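CalS13 (Micromonospora echinospora, PDB 4ZAS) probably acts as a pyridoxal 5'-phosphate-dependent sugar aminotransferase of the DegT/DnrJ/EryC1 family, transferring an amino group to a nucleotide-linked keto sugar. Local coordinates at residues A[42-47]-A[281-286]; A[68-73]-A[287-292]. One frame throughout, in Å; residues are numbered along the deposited sequence.

Contact 1. Residues A[42-47]-A[281-286]; sequences STRVSA and GLSNLE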
loop_
_atom_site.group_PDB
_atom_site.type_symbol
_atom_site.label_atom_id
_atom_site.label_comp_id
_atom_site.label_asym_id
_atom_site.label_seq_id
_atom_site.Cartn_x
_atom_site.Cartn_y
_atom_site.Cartn_z
ATOM N N SER A 42 3.660 -2.224 -23.508
ATOM C CA SER A 42 2.398 -2.899 -23.775
ATOM C C SER A 42 2.569 -4.397 -23.987
ATOM O O SER A 42 1.788 -5.195 -23.466
ATOM C CB SER A 42 1.728 -2.277 -25.005
ATOM O OG SER A 42 0.603 -3.030 -25.432
ATOM N N THR A 43 3.616 -4.773 -24.712
ATOM C CA THR A 43 3.897 -6.173 -25.002
ATOM C C THR A 43 4.212 -6.975 -23.739
ATOM O O THR A 43 3.701 -8.075 -23.531
ATOM C CB THR A 43 5.055 -6.284 -25.982
ATOM O OG1 THR A 43 4.687 -5.632 -27.207
ATOM C CG2 THR A 43 5.371 -7.730 -26.257
ATOM N N ARG A 44 5.088 -6.426 -22.913
ATOM C CA ARG A 44 5.492 -7.083 -21.688
ATOM C C ARG A 44 4.289 -7.255 -20.742
ATOM O O ARG A 44 4.054 -8.337 -20.196
ATOM C CB ARG A 44 6.604 -6.267 -21.030
ATOM C CG ARG A 44 8.004 -6.790 -21.296
ATOM C CD ARG A 44 8.978 -6.120 -20.340
ATOM N NE ARG A 44 10.307 -6.728 -20.348
ATOM C CZ ARG A 44 11.342 -6.279 -21.054
ATOM N NH1 ARG A 44 11.218 -5.202 -21.823
ATOM N NH2 ARG A 44 12.508 -6.903 -20.979
ATOM N N VAL A 45 3.520 -6.180 -20.589
ATOM C CA VAL A 45 2.370 -6.126 -19.690
ATOM C C VAL A 45 1.319 -7.096 -20.152
ATOM O O VAL A 45 0.684 -7.772 -19.361
ATOM C CB VAL A 45 1.791 -4.699 -19.612
ATOM C CG1 VAL A 45 0.411 -4.693 -18.949
ATOM C CG2 VAL A 45 2.739 -3.803 -18.876
ATOM N N SER A 46 1.139 -7.148 -21.458
ATOM C CA SER A 46 0.183 -8.048 -22.065
ATOM C C SER A 46 0.487 -9.487 -21.701
ATOM O O SER A 46 -0.426 -10.259 -21.457
ATOM C CB SER A 46 0.192 -7.869 -23.583
ATOM O OG SER A 46 -0.774 -8.687 -24.194
ATOM N N ALA A 47 1.768 -9.833 -21.616
ATOM C CA ALA A 47 2.185 -11.197 -21.258
ATOM C C ALA A 47 1.785 -11.568 -19.827
ATOM O O ALA A 47 1.329 -12.680 -19.558
ATOM C CB ALA A 47 3.680 -11.354 -21.438
ATOM N N GLY A 281 8.548 -1.951 -14.975
ATOM C CA GLY A 281 9.895 -1.710 -14.496
ATOM C C GLY A 281 10.985 -2.307 -15.365
ATOM O O GLY A 281 12.020 -1.679 -15.579
ATOM N N LEU A 282 10.780 -3.540 -15.821
ATOM C CA LEU A 282 11.743 -4.199 -16.690
ATOM C C LEU A 282 11.896 -3.474 -18.031
ATOM O O LEU A 282 13.006 -3.365 -18.552
ATOM C CB LEU A 282 11.340 -5.653 -16.929
ATOM C CG LEU A 282 11.747 -6.623 -15.833
ATOM C CD1 LEU A 282 11.085 -7.956 -16.073
ATOM C CD2 LEU A 282 13.251 -6.769 -15.842
ATOM N N SER A 283 10.774 -3.024 -18.600
ATOM C CA SER A 283 10.787 -2.246 -19.835
ATOM C C SER A 283 11.536 -0.946 -19.673
ATOM O O SER A 283 12.393 -0.593 -20.490
ATOM C CB SER A 283 9.368 -1.916 -20.308
ATOM O OG SER A 283 8.874 -2.893 -21.194
ATOM N N ASN A 284 11.208 -0.234 -18.608
ATOM C CA ASN A 284 11.732 1.101 -18.464
ATOM C C ASN A 284 13.180 1.088 -18.036
ATOM O O ASN A 284 13.886 2.076 -18.243
ATOM C CB ASN A 284 10.875 1.900 -17.494
ATOM C CG ASN A 284 9.562 2.306 -18.114
ATOM O OD1 ASN A 284 9.464 2.448 -19.333
ATOM N ND2 ASN A 284 8.544 2.488 -17.290
ATOM N N LEU A 285 13.640 -0.032 -17.482
ATOM C CA LEU A 285 15.057 -0.138 -17.152
ATOM C C LEU A 285 15.917 -0.027 -18.409
ATOM O O LEU A 285 17.050 0.467 -18.360
ATOM C CB LEU A 285 15.368 -1.436 -16.427
ATOM C CG LEU A 285 15.106 -1.365 -14.929
ATOM C CD1 LEU A 285 15.304 -2.748 -14.317
ATOM C CD2 LEU A 285 15.961 -0.341 -14.243
ATOM N N GLU A 286 15.366 -0.469 -19.534
ATOM C CA GLU A 286 16.085 -0.437 -20.802
ATOM C C GLU A 286 16.284 0.979 -21.334
ATOM O O GLU A 286 17.106 1.187 -22.213
ATOM C CB GLU A 286 15.333 -1.244 -21.858
ATOM C CG GLU A 286 15.270 -2.730 -21.610
ATOM C CD GLU A 286 14.379 -3.427 -22.626
ATOM O OE1 GLU A 286 13.359 -2.822 -23.031
ATOM O OE2 GLU A 286 14.695 -4.570 -23.024
#
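Arg44 reaches from helix 41-49 across the backbone of helix 275-305 and meets Leu282, Ser283 and Glu286. Its CD lies 3.3 Å from Ser283 OG. From there the guanidinium runs over the peptide between Leu282 and Ser283. One face of the group rests on Leu282 C, and Arg44 NE lies 3.7 Å from Leu282 CB. Arg44 NH1 makes a weak hydrogen bond to Ser283 OG (3.3 Å) and a weak, long salt bridge to Glu286 OE1 (3.4 Å). Glu286 comes from the opposite direction at the guanidinium edge, with its carboxylate turned 79° from the guanidinium plane. The Arg44 chain is extended from CG to NE, which carries the charge across the gap between the helices. Behind this layer, Leu282 packs on Thr59, Glu62 and Tyr63 of helix 58-71. Asn284 ND2 donates a hydrogen bond to Thr225 O, and its OD1 takes the N-H of Ser38. Val45 packs on Val45 of the second subunit. The axes of segments 42-47 and 281-286 approach to 9.7 Å, with 159° between their directions. This is a near-antiparallel helix pair bridged by one long arginine, next to the subunit interface of the aminotransferase dimer.

Contact 2. Residues A[68-73]-A[287-292]; sequences GSRIGN and RVDELL
Arg70 and Asp289 point at each other from opposite directions, one from the last turn of helix 58-71 and the other from helix 275-305. The carboxylate meets the edge of the guanidinium, close to its plane. The two flat groups are not coplanar; their planes stand 61° apart. Arg70 NH1 faces both carboxylate oxygens and is nearer OD1, with which it forms the salt bridge, while Arg70 NH2 stays 3.8 Å from Asp289 OD1. The modelled Arg70 NH1 to Asp289 OD1 distance, 2.4 Å, is very short, and its exact value is doubtful at this resolution.

The Arg70 chain is extended from CG to NE, with CG anti to the carbonyl carbon (chi1 -68°). It spans the gap between backbones whose closest CA atoms, those of Arg70 and Asp289, are 10.8 Å apart. Val288 CG1 touches Arg70 NH1 obliquely at 3.8 Å. A water lies in the guanidinium plane, at its edge. It accepts a weak bond from Arg70 NH2 and a firmer one from Asp289 N, at 3.2 Å. Val288 also packs on Trp198.

An alanine in place of Arg70 would probably leave the Asp289 carboxylate without its charged mate and the bridging water without one of its donors. Ile71, next in the chain, packs on Phe231 and Val233 of strand 230-233. The chemistry implies a polar, partly hydrated tie between two helices, in which ion pairing to one nitrogen and a water link to the other probably limit rotation of the guanidinium.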
loop_
_atom_site.group_PDB
_atom_site.type_symbol
_atom_site.label_atom_id
_atom_site.label_comp_id
_atom_site.label_asym_id
_atom_site.label_seq_id
_atom_site.Cartn_x
_atom_site.Cartn_y
_atom_site.Cartn_z
ATOM N N GLY A 68 18.983 -4.964 -8.714
ATOM C CA GLY A 68 20.093 -5.351 -7.867
ATOM C C GLY A 68 21.394 -5.365 -8.639
ATOM O O GLY A 68 22.448 -4.954 -8.137
ATOM N N SER A 69 21.305 -5.802 -9.887
ATOM C CA SER A 69 22.475 -5.951 -10.728
ATOM C C SER A 69 23.056 -4.580 -11.067
ATOM O O SER A 69 24.270 -4.417 -11.136
ATOM C CB SER A 69 22.106 -6.709 -12.004
ATOM O OG SER A 69 23.257 -7.079 -12.738
ATOM N N ARG A 70 22.181 -3.590 -11.222
ATOM C CA ARG A 70 22.598 -2.227 -11.535
ATOM C C ARG A 70 23.181 -1.522 -10.340
ATOM O O ARG A 70 24.243 -0.911 -10.413
ATOM C CB ARG A 70 21.415 -1.421 -12.047
ATOM C CG ARG A 70 20.933 -1.873 -13.393
ATOM C CD ARG A 70 20.261 -0.719 -14.067
ATOM N NE ARG A 70 19.935 -1.002 -15.451
ATOM C CZ ARG A 70 19.872 -0.047 -16.360
ATOM N NH1 ARG A 70 20.121 1.202 -15.981
ATOM N NH2 ARG A 70 19.580 -0.331 -17.624
ATOM N N ILE A 71 22.463 -1.618 -9.231
ATOM C CA ILE A 71 22.858 -0.963 -7.998
ATOM C C ILE A 71 24.117 -1.636 -7.482
ATOM O O ILE A 71 24.937 -1.012 -6.836
ATOM C CB ILE A 71 21.718 -0.993 -6.984
ATOM C CG1 ILE A 71 20.580 -0.097 -7.466
ATOM C CG2 ILE A 71 22.207 -0.576 -5.603
ATOM C CD1 ILE A 71 19.447 -0.021 -6.525
ATOM N N GLY A 72 24.280 -2.915 -7.780
ATOM C CA GLY A 72 25.460 -3.623 -7.321
ATOM C C GLY A 72 25.254 -4.202 -5.942
ATOM O O GLY A 72 26.216 -4.527 -5.265
ATOM N N ASN A 73 23.988 -4.325 -5.542
ATOM C CA ASN A 73 23.565 -4.928 -4.274
ATOM C C ASN A 73 22.323 -5.782 -4.521
ATOM O O ASN A 73 21.263 -5.255 -4.871
ATOM C CB ASN A 73 23.261 -3.855 -3.236
ATOM C CG ASN A 73 22.910 -4.432 -1.875
ATOM O OD1 ASN A 73 22.665 -5.633 -1.734
ATOM N ND2 ASN A 73 22.824 -3.563 -0.874
ATOM N N ARG A 287 15.506 1.940 -20.844
ATOM C CA ARG A 287 15.580 3.275 -21.412
ATOM C C ARG A 287 16.061 4.333 -20.421
ATOM O O ARG A 287 16.338 5.471 -20.797
ATOM C CB ARG A 287 14.213 3.655 -21.987
ATOM C CG ARG A 287 13.855 2.741 -23.139
ATOM C CD ARG A 287 12.935 3.351 -24.159
ATOM N NE ARG A 287 12.809 2.465 -25.319
ATOM C CZ ARG A 287 13.627 2.459 -26.370
ATOM N NH1 ARG A 287 14.663 3.285 -26.425
ATOM N NH2 ARG A 287 13.410 1.610 -27.368
ATOM N N VAL A 288 16.169 3.966 -19.153
ATOM C CA VAL A 288 16.324 4.988 -18.132
ATOM C C VAL A 288 17.712 5.623 -18.188
ATOM O O VAL A 288 17.849 6.788 -17.847
ATOM C CB VAL A 288 15.992 4.432 -16.715
ATOM C CG1 VAL A 288 16.988 3.379 -16.251
ATOM C CG2 VAL A 288 15.863 5.565 -15.712
ATOM N N ASP A 289 18.732 4.885 -18.632
ATOM C CA ASP A 289 20.083 5.435 -18.657
ATOM C C ASP A 289 20.164 6.657 -19.562
ATOM O O ASP A 289 20.752 7.673 -19.191
ATOM C CB ASP A 289 21.084 4.386 -19.115
ATOM C CG ASP A 289 21.315 3.314 -18.069
ATOM O OD1 ASP A 289 20.593 3.337 -17.048
ATOM O OD2 ASP A 289 22.204 2.453 -18.267
ATOM N N GLU A 290 19.541 6.572 -20.732
ATOM C CA GLU A 290 19.517 7.707 -21.644
ATOM C C GLU A 290 18.709 8.867 -21.049
ATOM O O GLU A 290 19.075 10.031 -21.223
ATOM C CB GLU A 290 18.970 7.297 -23.017
ATOM C CG GLU A 290 18.665 8.470 -23.955
ATOM C CD GLU A 290 19.892 9.344 -24.286
ATOM O OE1 GLU A 290 21.049 8.871 -24.159
ATOM O OE2 GLU A 290 19.689 10.514 -24.684
ATOM N N LEU A 291 17.611 8.565 -20.358
ATOM C CA LEU A 291 16.828 9.628 -19.735
ATOM C C LEU A 291 17.624 10.341 -18.654
ATOM O O LEU A 291 17.577 11.560 -18.544
ATOM C CB LEU A 291 15.529 9.084 -19.132
ATOM C CG LEU A 291 14.648 8.384 -20.158
ATOM C CD1 LEU A 291 13.283 8.073 -19.554
ATOM C CD2 LEU A 291 14.545 9.213 -21.451
ATOM N N LEU A 292 18.354 9.573 -17.858
ATOM C CA LEU A 292 19.177 10.128 -16.800
ATOM C C LEU A 292 20.309 10.987 -17.369
ATOM O O LEU A 292 20.646 12.032 -16.803
ATOM C CB LEU A 292 19.757 9.013 -15.932
ATOM C CG LEU A 292 20.674 9.509 -14.818
ATOM C CD1 LEU A 292 19.882 10.370 -13.806
ATOM C CD2 LEU A 292 21.408 8.337 -14.155
HETATM O O HOH W 1 18.739 1.980 -19.929
#

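Overall arrangement
Both contacts use helix 275-305, on successive segments, and each sets an arginine from an earlier helix against it. Contact 1 brings in helix 41-49, and contact 2 the end of helix 58-71, the next helix in the chain. Their centres are about 15 Å apart. Both are partly buried, but contact 1 lies farther out, its centre about 23 Å from the chain centre against about 15 Å for contact 2, and borders the second subunit. Contact 1 combines backbone packing with weak polar bonds. Contact 2 buries less surface and relies on an ion pair and a water. They meet where Arg70 NH2 lies 2.8 Å from Leu285 O.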